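Sulfate adenylyltransferase, adenylylsulfate kinase (Thiobacillus denitrificans, PDB 3CR8) acts as a two-domain, hexameric APS kinase that uses ATP to phosphorylate adenosine 5'-phosphosulfate to 3'-phosphoadenylyl sulfate, and lacks ATP sulfurylase activity. Local coordinates at residues I166-A171 against F256-L261; E191-L196 against A226-L231. All coordinates share one frame; numbering follows the deposited sequence.

Contact 1 of 2, residues I166-A171 against F256-L261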
loop_
_atom_site.group_PDB
_atom_site.type_symbol
_atom_site.label_atom_id
_atom_site.label_comp_id
_atom_site.label_asym_id
_atom_site.label_seq_id
_atom_site.Cartn_x
_atom_site.Cartn_y
_atom_site.Cartn_z
ATOM N N ILE A 166 -23.736 -19.810 28.486
ATOM C CA ILE A 166 -22.744 -20.025 27.429
ATOM C C ILE A 166 -23.281 -20.849 26.259
ATOM O O ILE A 166 -23.721 -21.994 26.436
ATOM C CB ILE A 166 -21.486 -20.719 28.007
ATOM C CG1 ILE A 166 -20.924 -19.932 29.199
ATOM C CG2 ILE A 166 -20.430 -20.877 26.959
ATOM C CD1 ILE A 166 -19.922 -20.708 30.038
ATOM N N ILE A 167 -23.238 -20.249 25.067
ATOM C CA ILE A 167 -23.440 -20.981 23.825
ATOM C C ILE A 167 -22.130 -21.649 23.422
ATOM O O ILE A 167 -21.064 -21.024 23.441
ATOM C CB ILE A 167 -23.818 -20.050 22.675
ATOM C CG1 ILE A 167 -24.669 -18.906 23.171
ATOM C CG2 ILE A 167 -24.525 -20.805 21.546
ATOM C CD1 ILE A 167 -25.187 -18.065 22.039
ATOM N N ALA A 168 -22.226 -22.912 23.027
ATOM C CA ALA A 168 -21.084 -23.640 22.506
ATOM C C ALA A 168 -21.271 -23.895 21.032
ATOM O O ALA A 168 -22.395 -24.089 20.570
ATOM C CB ALA A 168 -20.918 -24.941 23.235
ATOM N N TRP A 169 -20.161 -23.881 20.308
ATOM C CA TRP A 169 -20.139 -24.204 18.896
ATOM C C TRP A 169 -19.037 -25.258 18.789
ATOM O O TRP A 169 -17.857 -24.975 19.033
ATOM C CB TRP A 169 -19.826 -22.942 18.075
ATOM C CG TRP A 169 -19.589 -23.192 16.641
ATOM C CD1 TRP A 169 -18.416 -23.566 16.048
ATOM C CD2 TRP A 169 -20.541 -23.065 15.596
ATOM N NE1 TRP A 169 -18.591 -23.689 14.693
ATOM C CE2 TRP A 169 -19.888 -23.396 14.393
ATOM C CE3 TRP A 169 -21.877 -22.702 15.557
ATOM C CZ2 TRP A 169 -20.532 -23.378 13.178
ATOM C CZ3 TRP A 169 -22.514 -22.688 14.342
ATOM C CH2 TRP A 169 -21.844 -23.020 13.169
ATOM N N GLN A 170 -19.436 -26.487 18.482
ATOM C CA GLN A 170 -18.509 -27.601 18.465
ATOM C C GLN A 170 -18.024 -27.911 17.067
ATOM O O GLN A 170 -18.274 -28.985 16.546
ATOM C CB GLN A 170 -19.166 -28.825 19.088
ATOM C CG GLN A 170 -18.989 -28.882 20.611
ATOM C CD GLN A 170 -20.125 -29.594 21.367
ATOM O OE1 GLN A 170 -20.866 -30.406 20.817
ATOM N NE2 GLN A 170 -20.252 -29.280 22.638
ATOM N N ALA A 171 -17.302 -26.966 16.476
ATOM C CA ALA A 171 -16.940 -27.023 15.061
ATOM C C ALA A 171 -16.275 -28.320 14.618
ATOM O O ALA A 171 -15.503 -28.918 15.364
ATOM C CB ALA A 171 -16.064 -25.846 14.705
ATOM N N PHE A 256 -19.377 -29.761 29.993
ATOM C CA PHE A 256 -18.327 -28.748 29.901
ATOM C C PHE A 256 -18.730 -27.367 30.485
ATOM O O PHE A 256 -17.886 -26.498 30.717
ATOM C CB PHE A 256 -17.878 -28.600 28.455
ATOM C CG PHE A 256 -16.788 -29.558 28.051
ATOM C CD1 PHE A 256 -15.468 -29.250 28.296
ATOM C CD2 PHE A 256 -17.089 -30.758 27.398
ATOM C CE1 PHE A 256 -14.466 -30.113 27.916
ATOM C CE2 PHE A 256 -16.093 -31.616 27.030
ATOM C CZ PHE A 256 -14.777 -31.296 27.293
ATOM N N GLY A 257 -20.018 -27.170 30.733
ATOM C CA GLY A 257 -20.487 -25.933 31.322
ATOM C C GLY A 257 -21.486 -25.184 30.445
ATOM O O GLY A 257 -22.078 -24.188 30.868
ATOM N N CYS A 258 -21.690 -25.648 29.220
ATOM C CA CYS A 258 -22.518 -24.887 28.304
ATOM C C CYS A 258 -23.991 -25.194 28.480
ATOM O O CYS A 258 -24.378 -26.350 28.663
ATOM C CB CYS A 258 -22.099 -25.194 26.875
ATOM S SG CYS A 258 -20.397 -25.036 26.707
ATOM N N SER A 259 -24.818 -24.162 28.388
ATOM C CA SER A 259 -26.265 -24.357 28.461
ATOM C C SER A 259 -26.971 -24.144 27.106
ATOM O O SER A 259 -28.200 -24.256 27.010
ATOM C CB SER A 259 -26.871 -23.463 29.557
ATOM O OG SER A 259 -26.660 -22.088 29.293
ATOM N N LEU A 260 -26.188 -23.829 26.076
ATOM C CA LEU A 260 -26.714 -23.701 24.722
ATOM C C LEU A 260 -25.778 -24.381 23.711
ATOM O O LEU A 260 -24.564 -24.420 23.892
ATOM C CB LEU A 260 -26.945 -22.228 24.368
ATOM C CG LEU A 260 -28.021 -21.523 25.197
ATOM C CD1 LEU A 260 -27.411 -20.663 26.289
ATOM C CD2 LEU A 260 -28.938 -20.685 24.312
ATOM N N LEU A 261 -26.336 -24.935 22.649
ATOM C CA LEU A 261 -25.519 -25.635 21.673
ATOM C C LEU A 261 -25.997 -25.269 20.263
ATOM O O LEU A 261 -27.193 -25.279 19.969
ATOM C CB LEU A 261 -25.657 -27.130 21.887
ATOM C CG LEU A 261 -24.463 -28.020 21.610
ATOM C CD1 LEU A 261 -24.927 -29.164 20.740
ATOM C CD2 LEU A 261 -23.379 -27.234 20.931
#
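Ile166 and Leu260 begin a short parallel strand pairing, with the carbonyl of one receiving the amide of the other. Leu260 N lies 3.1 Å from Ile166 O, and Ser259 N adds a weak second bond to the same oxygen. Two residues further along the first strand, Ala168 N donates to Leu260 O at 2.9 Å. Both backbone polar groups of Leu260 are thus used by the neighbouring strand.

On one face of the sheet Ile167 meets Leu260 obliquely, CG2 against CB at 4.0 Å. On the other face the Cys258 side chain lies against the Ala168 methyl. With SG anti to its own carbonyl carbon (chi1 -50°), the sulfur is brought to 3.5 Å from Ala168 CB, and Ile166 CG2 borders it at 4.2 Å. Farther along this face Leu261 CD2 lies at 4.0 Å from Gln170 CD, the two side chains crossing nearly at a right angle.

A second shell positions these groups. Ile167 rests on Ser186 and Ala187 of helix 177-189, Ile166 reaches Phe158 of helix 151-160, and Leu261 packs on Leu246 and Ala253 of helix 244-256. That last helix ends in a Schellman motif at Gly257, whose positive phi sends the chain, through Cys258 and Ser259, toward the strand. Pairing of the first strand with the fourth, in the order 3-2-1-4-5 and between helical layers, is the mark of a Rossmann-like fold, here in the ATP-sulfurylase region.

Contact 2 of 2, residues E191-L196 against A226-L231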
loop_
_atom_site.group_PDB
_atom_site.type_symbol
_atom_site.label_atom_id
_atom_site.label_comp_id
_atom_site.label_asym_id
_atom_site.label_seq_id
_atom_site.Cartn_x
_atom_site.Cartn_y
_atom_site.Cartn_z
ATOM N N GLU A 191 -28.180 -13.418 25.171
ATOM C CA GLU A 191 -27.394 -12.833 26.249
ATOM C C GLU A 191 -26.398 -13.850 26.816
ATOM O O GLU A 191 -26.336 -14.086 28.045
ATOM C CB GLU A 191 -28.307 -12.298 27.352
ATOM C CG GLU A 191 -29.205 -11.132 26.906
ATOM C CD GLU A 191 -29.991 -10.517 28.051
ATOM O OE1 GLU A 191 -29.394 -10.260 29.125
ATOM O OE2 GLU A 191 -31.208 -10.291 27.876
ATOM N N ALA A 192 -25.615 -14.434 25.902
ATOM C CA ALA A 192 -24.686 -15.504 26.241
ATOM C C ALA A 192 -23.239 -15.230 25.823
ATOM O O ALA A 192 -22.981 -14.496 24.855
ATOM C CB ALA A 192 -25.177 -16.824 25.638
ATOM N N ASN A 193 -22.308 -15.821 26.575
ATOM C CA ASN A 193 -20.906 -15.903 26.162
ATOM C C ASN A 193 -20.734 -17.027 25.146
ATOM O O ASN A 193 -21.599 -17.894 25.030
ATOM C CB ASN A 193 -19.989 -16.112 27.362
ATOM C CG ASN A 193 -20.216 -15.077 28.466
ATOM O OD1 ASN A 193 -19.479 -14.100 28.577
ATOM N ND2 ASN A 193 -21.243 -15.294 29.285
ATOM N N LEU A 194 -19.643 -17.000 24.387
ATOM C CA LEU A 194 -19.486 -17.927 23.279
ATOM C C LEU A 194 -18.255 -18.758 23.474
ATOM O O LEU A 194 -17.180 -18.222 23.784
ATOM C CB LEU A 194 -19.368 -17.177 21.959
ATOM C CG LEU A 194 -19.098 -18.050 20.740
ATOM C CD1 LEU A 194 -20.293 -18.925 20.482
ATOM C CD2 LEU A 194 -18.756 -17.201 19.522
ATOM N N LEU A 195 -18.436 -20.068 23.287
ATOM C CA LEU A 195 -17.365 -21.051 23.356
ATOM C C LEU A 195 -17.130 -21.705 21.977
ATOM O O LEU A 195 -17.986 -22.426 21.435
ATOM C CB LEU A 195 -17.672 -22.105 24.428
ATOM C CG LEU A 195 -16.672 -23.266 24.475
ATOM C CD1 LEU A 195 -15.304 -22.750 24.914
ATOM C CD2 LEU A 195 -17.110 -24.380 25.382
ATOM N N LEU A 196 -15.974 -21.432 21.389
ATOM C CA LEU A 196 -15.594 -22.114 20.157
ATOM C C LEU A 196 -14.917 -23.392 20.584
ATOM O O LEU A 196 -13.845 -23.366 21.237
ATOM C CB LEU A 196 -14.639 -21.239 19.357
ATOM C CG LEU A 196 -15.220 -19.862 19.003
ATOM C CD1 LEU A 196 -14.174 -18.950 18.405
ATOM C CD2 LEU A 196 -16.389 -20.034 18.038
ATOM N N ALA A 226 -13.116 -10.370 22.876
ATOM C CA ALA A 226 -12.329 -11.088 23.843
ATOM C C ALA A 226 -13.093 -11.426 25.125
ATOM O O ALA A 226 -12.991 -12.545 25.656
ATOM C CB ALA A 226 -11.051 -10.308 24.148
ATOM N N ALA A 227 -13.851 -10.458 25.628
ATOM C CA ALA A 227 -14.541 -10.593 26.923
ATOM C C ALA A 227 -15.782 -11.475 26.827
ATOM O O ALA A 227 -16.513 -11.637 27.795
ATOM C CB ALA A 227 -14.937 -9.213 27.466
ATOM N N THR A 228 -16.016 -12.046 25.657
ATOM C CA THR A 228 -17.264 -12.723 25.390
ATOM C C THR A 228 -17.088 -14.102 24.717
ATOM O O THR A 228 -18.050 -14.857 24.533
ATOM C CB THR A 228 -18.105 -11.792 24.531
ATOM O OG1 THR A 228 -19.075 -11.157 25.372
ATOM C CG2 THR A 228 -18.786 -12.550 23.348
ATOM N N THR A 229 -15.847 -14.443 24.387
ATOM C CA THR A 229 -15.578 -15.595 23.564
ATOM C C THR A 229 -14.488 -16.363 24.246
ATOM O O THR A 229 -13.686 -15.757 24.929
ATOM C CB THR A 229 -15.079 -15.138 22.193
ATOM O OG1 THR A 229 -16.017 -14.192 21.652
ATOM C CG2 THR A 229 -14.918 -16.328 21.254
ATOM N N GLN A 230 -14.494 -17.685 24.066
ATOM C CA GLN A 230 -13.450 -18.594 24.533
ATOM C C GLN A 230 -13.167 -19.627 23.503
ATOM O O GLN A 230 -14.109 -20.103 22.849
ATOM C CB GLN A 230 -13.898 -19.340 25.788
ATOM C CG GLN A 230 -13.239 -18.823 27.052
ATOM C CD GLN A 230 -11.745 -19.094 27.044
ATOM O OE1 GLN A 230 -10.953 -18.351 27.624
ATOM N NE2 GLN A 230 -11.359 -20.153 26.357
ATOM N N LEU A 231 -11.889 -19.987 23.346
ATOM C CA LEU A 231 -11.509 -21.101 22.448
ATOM C C LEU A 231 -10.986 -22.277 23.270
ATOM O O LEU A 231 -10.226 -22.105 24.210
ATOM C CB LEU A 231 -10.480 -20.678 21.395
ATOM C CG LEU A 231 -9.901 -21.786 20.504
ATOM C CD1 LEU A 231 -10.903 -22.323 19.503
ATOM C CD2 LEU A 231 -8.682 -21.274 19.774
#
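Leu194 straddles Thr229 with its backbone, taking one hydrogen bond from the residue after it and giving one to the residue before it. Leu194 N donates to Thr228 O at 2.7 Å, and Gln230 N donates to Leu194 O at 2.8 Å. The third rung runs from Leu196 N to Gln230 O, 2.7 Å. CA-H...O contacts accompany these bonds, among them one from Leu195 CA to Gln230 O.

The tightly packed part is the face bearing Leu194, Leu196, Thr229 and Leu231. With CG anti to the backbone N (chi1 174°) and chi2 at 71°, Leu231 turns CD1 toward strand 193-196, 3.9 Å from Leu196 CB. Leu196 CD1 in turn meets the methyl CG2 of Thr229 at 3.9 Å. Phe217 and Leu218 of helix 210-220 close over Leu231, while the Thr229 hydroxyl is bonded to Pro225 O.

The opposite face is looser between the two strands: Leu195 is buried under helix 151-160, but Gln230 is partly exposed. Leu195 CD1 touches Gln230 CB at 3.8 Å, and beyond that atom the glutamine bends away from its neighbour, toward Arg161 and Leu157. At the beginning of the pairing Asn193 is anchored by ND2 to Arg165 O, and Gln531 of a second subunit bonds to Ala227 O.

In this beta-alpha-beta unit the pairing register is defined by main-chain bonds, with apolar side-chain contacts packed alongside. No salt bridge joins the two segments, and the polar ends of Asn193 and Thr229 serve partners beyond them.

Overall arrangement
Contacts 1 and 2 lie in one parallel sheet, on either side of the pairing between strands 193-196 and 166-169, with centres about 10 Å apart. That pairing probably includes bonds from Leu195 N to Ile167 O and Trp169 N to Leu195 O. Along the chain contact 2 is nested within the loop closed by contact 1. Both are largely buried, yet contact 1 meets no other subunit, whereas contact 2 includes strand 229-231, outermost within this chain, and a second subunit touches the beginning of its segments. Contact 1 adds cysteine sulfur and a glutamine-leucine crossing to its backbone bonds; in contact 2 Asn193 and Thr229 bond outside the pair. Cys258 SG of contact 1 packs on Leu195 CD2 of contact 2.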